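Local coordinates for uncharacterized protein TP-0789 domain-containing protein (Nitrosomonas europaea ATCC 19718, PDB 3BUU), which is of unknown function but belongs to the LolA superfamily, whose namesake ferries lipoproteins across the periplasm to the outer membrane, at residues 100-105 against 141-146; 190-195 against 202-207; 109-114 against 133-138. All blocks are in the same frame, centred on the assembly; numbering follows the deposited sequence.

Interaction 1. Residues 100-105 against 141-146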
loop_
_atom_site.group_PDB
_atom_site.type_symbol
_atom_site.label_atom_id
_atom_site.label_comp_id
_atom_site.label_asym_id
_atom_site.label_seq_id
_atom_site.Cartn_x
_atom_site.Cartn_y
_atom_site.Cartn_z
ATOM N N GLN A 100 10.586 3.895 2.882
ATOM C CA GLN A 100 10.493 2.947 1.795
ATOM C C GLN A 100 9.071 2.767 1.291
ATOM O O GLN A 100 8.791 1.788 0.615
ATOM C CB GLN A 100 11.071 1.599 2.257
ATOM C CG GLN A 100 12.543 1.682 2.506
ATOM C CD GLN A 100 13.275 2.026 1.234
ATOM O OE1 GLN A 100 13.181 1.308 0.261
ATOM N NE2 GLN A 100 14.051 3.121 1.248
ATOM N N VAL A 101 8.177 3.716 1.615
ATOM C CA VAL A 101 6.761 3.620 1.287
ATOM C C VAL A 101 6.432 4.568 0.162
ATOM O O VAL A 101 6.743 5.769 0.250
ATOM C CB VAL A 101 5.922 3.912 2.531
ATOM C CG1 VAL A 101 4.440 3.668 2.238
ATOM C CG2 VAL A 101 6.381 3.026 3.716
ATOM N N ALA A 102 5.821 4.058 -0.904
ATOM C CA ALA A 102 5.346 4.872 -2.040
ATOM C C ALA A 102 3.927 5.358 -1.716
ATOM O O ALA A 102 3.188 4.727 -0.968
ATOM C CB ALA A 102 5.328 4.044 -3.276
ATOM N N ASN A 103 3.510 6.443 -2.361
ATOM C CA ASN A 103 2.133 6.917 -2.198
ATOM C C ASN A 103 1.112 5.808 -2.430
ATOM O O ASN A 103 0.170 5.652 -1.658
ATOM C CB ASN A 103 1.882 8.069 -3.160
ATOM C CG ASN A 103 2.590 9.347 -2.745
ATOM O OD1 ASN A 103 2.778 9.602 -1.562
ATOM N ND2 ASN A 103 2.968 10.147 -3.735
ATOM N N GLY A 104 1.290 5.019 -3.493
ATOM C CA GLY A 104 0.322 3.979 -3.800
ATOM C C GLY A 104 0.297 2.873 -2.763
ATOM O O GLY A 104 -0.743 2.206 -2.642
ATOM N N ASP A 105 1.382 2.667 -2.012
ATOM C CA ASP A 105 1.355 1.653 -1.009
ATOM C C ASP A 105 0.341 1.951 0.081
ATOM O O ASP A 105 -0.159 1.034 0.728
ATOM C CB ASP A 105 2.738 1.493 -0.356
ATOM C CG ASP A 105 3.828 1.033 -1.281
ATOM O OD1 ASP A 105 3.518 0.342 -2.268
ATOM O OD2 ASP A 105 5.012 1.361 -0.985
ATOM N N SER A 141 1.177 4.800 -14.893
ATOM C CA SER A 141 0.653 5.541 -13.739
ATOM C C SER A 141 0.331 4.699 -12.536
ATOM O O SER A 141 -0.036 5.283 -11.520
ATOM C CB SER A 141 -0.569 6.378 -14.063
ATOM O OG SER A 141 -1.665 5.563 -14.439
ATOM N N VAL A 142 0.469 3.374 -12.622
ATOM C CA VAL A 142 0.280 2.565 -11.438
ATOM C C VAL A 142 1.545 2.660 -10.598
ATOM O O VAL A 142 2.547 3.324 -10.965
ATOM C CB VAL A 142 -0.198 1.087 -11.703
ATOM C CG1 VAL A 142 -1.493 1.070 -12.487
ATOM C CG2 VAL A 142 0.907 0.276 -12.373
ATOM N N THR A 143 1.519 2.088 -9.406
ATOM C CA THR A 143 2.592 2.333 -8.471
ATOM C C THR A 143 3.933 1.760 -8.938
ATOM O O THR A 143 4.975 2.395 -8.741
ATOM C CB THR A 143 2.205 1.871 -7.062
ATOM O OG1 THR A 143 0.907 2.375 -6.734
ATOM C CG2 THR A 143 3.186 2.339 -5.986
ATOM N N TYR A 144 3.896 0.545 -9.512
ATOM C CA TYR A 144 5.096 -0.153 -9.982
ATOM C C TYR A 144 4.916 -0.714 -11.338
ATOM O O TYR A 144 3.789 -1.081 -11.705
ATOM C CB TYR A 144 5.468 -1.342 -9.045
ATOM C CG TYR A 144 5.550 -0.922 -7.629
ATOM C CD1 TYR A 144 6.687 -0.287 -7.141
ATOM C CD2 TYR A 144 4.465 -1.122 -6.767
ATOM C CE1 TYR A 144 6.747 0.151 -5.811
ATOM C CE2 TYR A 144 4.511 -0.689 -5.434
ATOM C CZ TYR A 144 5.668 -0.052 -4.980
ATOM O OH TYR A 144 5.763 0.411 -3.691
ATOM N N GLN A 145 6.022 -0.876 -12.060
ATOM C CA GLN A 145 5.921 -1.561 -13.328
ATOM C C GLN A 145 5.872 -3.075 -13.189
ATOM O O GLN A 145 5.296 -3.762 -14.038
ATOM C CB GLN A 145 6.960 -1.043 -14.300
ATOM C CG GLN A 145 6.626 0.431 -14.671
ATOM C CD GLN A 145 5.171 0.636 -15.139
ATOM O OE1 GLN A 145 4.295 1.120 -14.374
ATOM N NE2 GLN A 145 4.900 0.227 -16.369
ATOM N N LYS A 146 6.500 -3.611 -12.163
ATOM C CA LYS A 146 6.544 -5.036 -11.949
ATOM C C LYS A 146 6.651 -5.321 -10.468
ATOM O O LYS A 146 7.454 -4.703 -9.771
ATOM C CB LYS A 146 7.760 -5.657 -12.708
ATOM C CG LYS A 146 8.105 -7.067 -12.339
ATOM C CD LYS A 146 9.403 -7.493 -13.077
ATOM C CE LYS A 146 9.980 -8.744 -12.505
ATOM N NZ LYS A 146 11.119 -9.185 -13.361
#

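Interaction 2. Residues 190-195 against 202-207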
loop_
_atom_site.group_PDB
_atom_site.type_symbol
_atom_site.label_atom_id
_atom_site.label_comp_id
_atom_site.label_asym_id
_atom_site.label_seq_id
_atom_site.Cartn_x
_atom_site.Cartn_y
_atom_site.Cartn_z
ATOM N N ARG A 190 1.080 -5.866 10.044
ATOM C CA ARG A 190 2.373 -5.261 9.885
ATOM C C ARG A 190 2.904 -5.567 8.501
ATOM O O ARG A 190 2.838 -6.719 8.033
ATOM C CB ARG A 190 3.323 -5.790 10.947
ATOM C CG ARG A 190 4.740 -5.288 10.747
ATOM C CD ARG A 190 5.599 -5.652 11.933
ATOM N NE ARG A 190 5.336 -4.695 12.993
ATOM C CZ ARG A 190 6.162 -4.447 13.999
ATOM N NH1 ARG A 190 7.265 -5.172 14.159
ATOM N NH2 ARG A 190 5.868 -3.481 14.850
ATOM N N ILE A 191 3.438 -4.551 7.843
ATOM C CA ILE A 191 4.208 -4.810 6.644
ATOM C C ILE A 191 5.553 -4.165 6.845
ATOM O O ILE A 191 5.658 -3.052 7.342
ATOM C CB ILE A 191 3.543 -4.274 5.350
ATOM C CG1 ILE A 191 2.217 -4.970 5.044
ATOM C CG2 ILE A 191 4.497 -4.460 4.162
ATOM C CD1 ILE A 191 1.386 -4.251 3.970
ATOM N N ILE A 192 6.594 -4.899 6.468
ATOM C CA ILE A 192 7.973 -4.393 6.556
ATOM C C ILE A 192 8.506 -4.210 5.167
ATOM O O ILE A 192 8.524 -5.156 4.412
ATOM C CB ILE A 192 8.855 -5.352 7.367
ATOM C CG1 ILE A 192 8.220 -5.642 8.746
ATOM C CG2 ILE A 192 10.262 -4.785 7.516
ATOM C CD1 ILE A 192 7.528 -6.964 8.765
HETATM N N MSE A 193 8.923 -2.994 4.854
HETATM C CA MSE A 193 9.459 -2.651 3.527
HETATM C C MSE A 193 10.919 -2.305 3.661
HETATM O O MSE A 193 11.278 -1.389 4.396
HETATM C CB MSE A 193 8.704 -1.490 2.867
HETATM C CG MSE A 193 7.266 -1.883 2.492
HETATM SE SE MSE A 193 6.399 -0.612 1.341
HETATM C CE MSE A 193 4.874 -1.665 1.111
ATOM N N GLU A 194 11.753 -3.040 2.925
ATOM C CA GLU A 194 13.205 -2.956 3.049
ATOM C C GLU A 194 13.771 -2.442 1.723
ATOM O O GLU A 194 13.404 -2.931 0.644
ATOM C CB GLU A 194 13.717 -4.372 3.365
ATOM C CG GLU A 194 15.236 -4.503 3.541
ATOM C CD GLU A 194 15.659 -5.968 3.778
ATOM O OE1 GLU A 194 14.791 -6.751 4.215
ATOM O OE2 GLU A 194 16.833 -6.355 3.532
ATOM N N ASP A 195 14.662 -1.451 1.791
ATOM C CA ASP A 195 15.384 -1.007 0.602
ATOM C C ASP A 195 16.259 -2.146 0.089
ATOM O O ASP A 195 16.954 -2.771 0.876
ATOM C CB ASP A 195 16.265 0.173 0.956
ATOM C CG ASP A 195 16.799 0.903 -0.269
ATOM O OD1 ASP A 195 16.570 0.497 -1.436
ATOM O OD2 ASP A 195 17.492 1.902 -0.047
ATOM N N VAL A 202 14.666 0.583 6.507
ATOM C CA VAL A 202 13.549 -0.347 6.671
ATOM C C VAL A 202 12.377 0.437 7.239
ATOM O O VAL A 202 12.542 1.148 8.251
ATOM C CB VAL A 202 13.924 -1.503 7.609
ATOM C CG1 VAL A 202 12.735 -2.402 7.854
ATOM C CG2 VAL A 202 15.098 -2.285 7.030
ATOM N N SER A 203 11.215 0.362 6.580
ATOM C CA SER A 203 10.001 0.969 7.089
ATOM C C SER A 203 9.066 -0.087 7.577
ATOM O O SER A 203 8.788 -1.073 6.879
ATOM C CB SER A 203 9.297 1.758 5.969
ATOM O OG SER A 203 10.101 2.835 5.489
ATOM N N VAL A 204 8.588 0.092 8.806
ATOM C CA VAL A 204 7.657 -0.827 9.444
ATOM C C VAL A 204 6.312 -0.124 9.515
ATOM O O VAL A 204 6.173 0.915 10.188
ATOM C CB VAL A 204 8.162 -1.290 10.832
ATOM C CG1 VAL A 204 7.159 -2.214 11.486
ATOM C CG2 VAL A 204 9.535 -1.944 10.712
ATOM N N LEU A 205 5.314 -0.698 8.838
ATOM C CA LEU A 205 3.949 -0.161 8.766
ATOM C C LEU A 205 3.041 -0.980 9.630
ATOM O O LEU A 205 2.909 -2.184 9.401
ATOM C CB LEU A 205 3.400 -0.215 7.325
ATOM C CG LEU A 205 4.113 0.616 6.274
ATOM C CD1 LEU A 205 5.416 -0.023 5.819
ATOM C CD2 LEU A 205 3.215 0.816 5.104
ATOM N N ASP A 206 2.417 -0.348 10.630
ATOM C CA ASP A 206 1.475 -1.037 11.486
ATOM C C ASP A 206 0.085 -0.455 11.298
ATOM O O ASP A 206 -0.134 0.775 11.394
ATOM C CB ASP A 206 1.891 -0.883 12.951
ATOM C CG ASP A 206 3.088 -1.755 13.291
ATOM O OD1 ASP A 206 3.056 -2.975 12.976
ATOM O OD2 ASP A 206 4.062 -1.259 13.873
ATOM N N TYR A 207 -0.861 -1.351 11.053
ATOM C CA TYR A 207 -2.254 -1.022 10.749
ATOM C C TYR A 207 -3.092 -1.248 11.962
ATOM O O TYR A 207 -2.989 -2.329 12.549
ATOM C CB TYR A 207 -2.800 -1.876 9.593
ATOM C CG TYR A 207 -2.133 -1.544 8.326
ATOM C CD1 TYR A 207 -2.751 -0.730 7.420
ATOM C CD2 TYR A 207 -0.836 -2.039 8.033
ATOM C CE1 TYR A 207 -2.091 -0.384 6.189
ATOM C CE2 TYR A 207 -0.184 -1.715 6.857
ATOM C CZ TYR A 207 -0.792 -0.873 5.964
ATOM O OH TYR A 207 -0.117 -0.581 4.794
#

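Interaction 3. Residues 109-114 against 133-138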
loop_
_atom_site.group_PDB
_atom_site.type_symbol
_atom_site.label_atom_id
_atom_site.label_comp_id
_atom_site.label_asym_id
_atom_site.label_seq_id
_atom_site.Cartn_x
_atom_site.Cartn_y
_atom_site.Cartn_z
ATOM N N ALA A 109 -5.798 0.115 -2.544
ATOM C CA ALA A 109 -6.312 -0.968 -1.722
ATOM C C ALA A 109 -5.796 -2.312 -2.195
ATOM O O ALA A 109 -5.488 -3.189 -1.380
ATOM C CB ALA A 109 -7.836 -0.962 -1.740
ATOM N N ASN A 110 -5.708 -2.468 -3.512
ATOM C CA ASN A 110 -5.632 -3.815 -4.097
ATOM C C ASN A 110 -4.657 -3.899 -5.215
ATOM O O ASN A 110 -4.465 -2.905 -5.921
ATOM C CB ASN A 110 -7.014 -4.193 -4.602
ATOM C CG ASN A 110 -8.017 -4.264 -3.445
ATOM O OD1 ASN A 110 -7.745 -4.959 -2.486
ATOM N ND2 ASN A 110 -9.101 -3.499 -3.489
ATOM N N PHE A 111 -4.040 -5.063 -5.425
ATOM C CA PHE A 111 -3.265 -5.271 -6.643
ATOM C C PHE A 111 -4.184 -5.505 -7.848
ATOM O O PHE A 111 -3.868 -5.061 -8.959
ATOM C CB PHE A 111 -2.359 -6.483 -6.483
ATOM C CG PHE A 111 -1.227 -6.287 -5.516
ATOM C CD1 PHE A 111 -0.226 -5.344 -5.747
ATOM C CD2 PHE A 111 -1.162 -7.082 -4.387
ATOM C CE1 PHE A 111 0.838 -5.196 -4.819
ATOM C CE2 PHE A 111 -0.091 -6.954 -3.504
ATOM C CZ PHE A 111 0.894 -5.996 -3.731
ATOM N N THR A 112 -5.280 -6.233 -7.656
ATOM C CA THR A 112 -6.215 -6.520 -8.758
ATOM C C THR A 112 -6.663 -5.211 -9.371
ATOM O O THR A 112 -6.999 -4.260 -8.650
ATOM C CB THR A 112 -7.395 -7.325 -8.258
ATOM O OG1 THR A 112 -6.949 -8.606 -7.808
ATOM C CG2 THR A 112 -8.432 -7.570 -9.354
ATOM N N GLY A 113 -6.650 -5.168 -10.704
ATOM C CA GLY A 113 -7.057 -3.988 -11.465
ATOM C C GLY A 113 -5.882 -3.116 -11.888
ATOM O O GLY A 113 -5.958 -2.382 -12.872
ATOM N N ASP A 114 -4.793 -3.160 -11.129
ATOM C CA ASP A 114 -3.601 -2.369 -11.449
ATOM C C ASP A 114 -2.521 -3.182 -12.155
ATOM O O ASP A 114 -1.620 -2.625 -12.753
ATOM C CB ASP A 114 -2.987 -1.777 -10.172
ATOM C CG ASP A 114 -3.698 -0.552 -9.652
ATOM O OD1 ASP A 114 -4.700 -0.124 -10.303
ATOM O OD2 ASP A 114 -3.226 -0.014 -8.594
ATOM N N LEU A 133 3.650 -14.950 -8.102
ATOM C CA LEU A 133 2.978 -14.285 -9.194
ATOM C C LEU A 133 3.820 -13.137 -9.710
ATOM O O LEU A 133 4.330 -12.343 -8.926
ATOM C CB LEU A 133 1.630 -13.685 -8.747
ATOM C CG LEU A 133 0.609 -14.697 -8.209
ATOM C CD1 LEU A 133 -0.718 -13.977 -7.821
ATOM C CD2 LEU A 133 0.320 -15.781 -9.212
ATOM N N GLU A 134 3.927 -13.020 -11.021
ATOM C CA GLU A 134 4.496 -11.839 -11.643
ATOM C C GLU A 134 3.337 -10.898 -11.979
ATOM O O GLU A 134 2.427 -11.274 -12.743
ATOM C CB GLU A 134 5.260 -12.224 -12.909
ATOM C CG GLU A 134 5.833 -10.983 -13.566
ATOM C CD GLU A 134 7.010 -11.255 -14.465
ATOM O OE1 GLU A 134 7.478 -12.402 -14.537
ATOM O OE2 GLU A 134 7.497 -10.297 -15.095
ATOM N N LEU A 135 3.379 -9.700 -11.395
ATOM C CA LEU A 135 2.337 -8.686 -11.579
ATOM C C LEU A 135 2.920 -7.621 -12.463
ATOM O O LEU A 135 3.861 -6.910 -12.083
ATOM C CB LEU A 135 1.984 -8.094 -10.217
ATOM C CG LEU A 135 1.496 -9.071 -9.162
ATOM C CD1 LEU A 135 0.999 -8.338 -7.930
ATOM C CD2 LEU A 135 0.488 -10.046 -9.629
ATOM N N THR A 136 2.358 -7.476 -13.672
ATOM C CA THR A 136 2.833 -6.496 -14.616
ATOM C C THR A 136 1.907 -5.299 -14.575
ATOM O O THR A 136 0.708 -5.429 -14.789
ATOM C CB THR A 136 2.853 -7.120 -16.042
ATOM O OG1 THR A 136 3.711 -8.251 -16.077
ATOM C CG2 THR A 136 3.340 -6.076 -17.042
ATOM N N GLY A 137 2.462 -4.133 -14.303
ATOM C CA GLY A 137 1.642 -2.918 -14.200
ATOM C C GLY A 137 0.924 -2.658 -15.490
ATOM O O GLY A 137 1.506 -2.775 -16.577
ATOM N N ILE A 138 -0.347 -2.311 -15.393
ATOM C CA ILE A 138 -1.140 -2.118 -16.593
ATOM C C ILE A 138 -0.606 -0.931 -17.410
ATOM O O ILE A 138 -0.593 -0.974 -18.665
ATOM C CB ILE A 138 -2.620 -1.921 -16.234
ATOM C CG1 ILE A 138 -3.218 -3.265 -15.775
ATOM C CG2 ILE A 138 -3.364 -1.315 -17.404
ATOM C CD1 ILE A 138 -4.697 -3.511 -16.100
#

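Interaction 1. Residues 100-105 against 141-146
Y144 brings its phenol OH to the carboxylate of D105 and donates a short hydrogen bond to D105 OD1 at 2.7 Å. The acceptor uses its syn lone pair and sits at the ring edge, with the carboxylate turned only 22° from the ring plane. A tyrosine suits this place because the length of its ring carries the OH from the Y144 backbone to D105, while T143 of the same loop packs close. D105 is held from behind as well: with CG beside the backbone N (chi1 -63°), the carboxylate folds back over the start of its helix, and OD2 accepts the A102 N-H at 2.8 Å from above the carboxylate plane. Each oxygen thus has a partner, which limits rotation of the group. K172 forms a salt bridge with OD2 and a hydrogen bond with Y144 OH, and its charge probably favours the ionised aspartate.

The tight part lies at G104 and T143. T143 OG1 comes within 3.4 Å of G104 CA, where any side chain would collide with it, so glycine fits this position. A102 CB points at the loop and meets T143 CG2 at 3.9 Å and Y144 OH at 3.7 Å; a larger side chain would run into them. These three residues are buried, whereas D105 and Y144 are partly exposed and held by polar bonds.

The contact thus joins the loop between strands 128-137 and 146-152 to the first turn of helix 103-107. That helix start rests on strand 185-195 through D105 against M193, while V101 touches strand 202-212 and F163 meets the Y144 ring.

Interaction 2. Residues 190-195 against 202-207
R190 leaves its strand with CG trans to the backbone N (chi1 174°) and then bends at chi3 (-80°), which lays its guanidinium alongside the carboxylate of D206. The grip is side-on, one nitrogen to each oxygen: NE meets OD1 at 2.9 Å in the guanidinium plane, and NH2 meets OD2 at 3.0 Å, somewhat tilted from it. Both oxygens use their syn lone pairs. Over one face of the guanidinium lies V204 CG1, 3.4 Å from R190 NE. With an alanine in place of R190, D206 would probably lose its two-pronged partner, keeping a long, weak pairing with R33, and V204 CG1 would lose the flat group beside it.

The pair lies part-way along an antiparallel beta hairpin, strands 185-195 and 202-212, remote from its turn. I191 with L205 and M193 with S203 are hydrogen-bonded pairs, the latter including a nearly straight M193 N to S203 O bond of 2.8 Å. On the R190 face, I192 CG2 is pressed to 3.5 Å from V202 CG1, tighter than usual contact.

The two faces differ in chemistry. R190, D206 and E194 stand with I192, V202 and V204. I191, M193 (a selenomethionine) and L205 point to the other, where S203 OG is satisfied by T34 and Q100. One mixed charged and aliphatic face, and one mainly apolar face against helix 103-107, are consistent with the open barrel of LolA relatives.

Interaction 3. Residues 109-114 against 133-138
F111 receives the methyl CD1 of L135 over one face of its ring in a CH-pi contact, 4.1 Å from the ring centroid and 23° off the normal, the two side chains crossing at about a right angle. The contact lies where a type II beta-turn, F111 to D114, meets the end of strand 128-137 in the LolA-like fold. L135 suits the site because, with CG beside the backbone N (chi1 -58°), it sends a branched methyl toward the ring, somewhat nearer its rim than its centre.

The other link is made largely by backbone. D114 O accepts I138 N at 2.9 Å, the donor tilted 31° from the carbonyl plane, and G137 CA adds a CA-H...O contact at 3.6 Å to the same oxygen. The I138 side chain, in the conformer given, lies over the turn with CD1 near G113 O.

Behind these contacts stands the turn itself, closed by D114 N to F111 O at 3.0 Å. G113 takes its third position with a positive phi, at which a CB would jam against the carbonyl of T112. D114, whose CB points away from strand 128-137, gives OD1 to salt bridges with R76 and R108, so two arginines balance its buried carboxylate.

Further out, F111 also packs on L13 of helix 9-20 and on L149 of strand 146-152, which support its ring. The same helix holds the turn by polar bonds, for D17 uses both carboxylate oxygens: OD1 takes the backbone N of F111, and OD2 bonds T112 OG1.

From the N terminus, 100-105 comes first and later meets 141-146, so interaction 1 closes a loop of 35 intervening residues. Within that loop lies interaction 3, where 109-114, just past helix 103-107, meets the end of strand 128-137 and closes 18 residues, mostly strand. The two contacts touch through Q145 O and G137 N, a probable hydrogen bond, and through V142 against D114 O. Interaction 2 opens only afterwards and closes a short hairpin of six connecting residues. It touches interaction 1 through Q100 N and S203 OG, but not interaction 3, about 8 Å off at the nearest atoms. Interaction 1 thus links the hairpin to the 109-114 turn, and interaction 3 reaches helix 9-20.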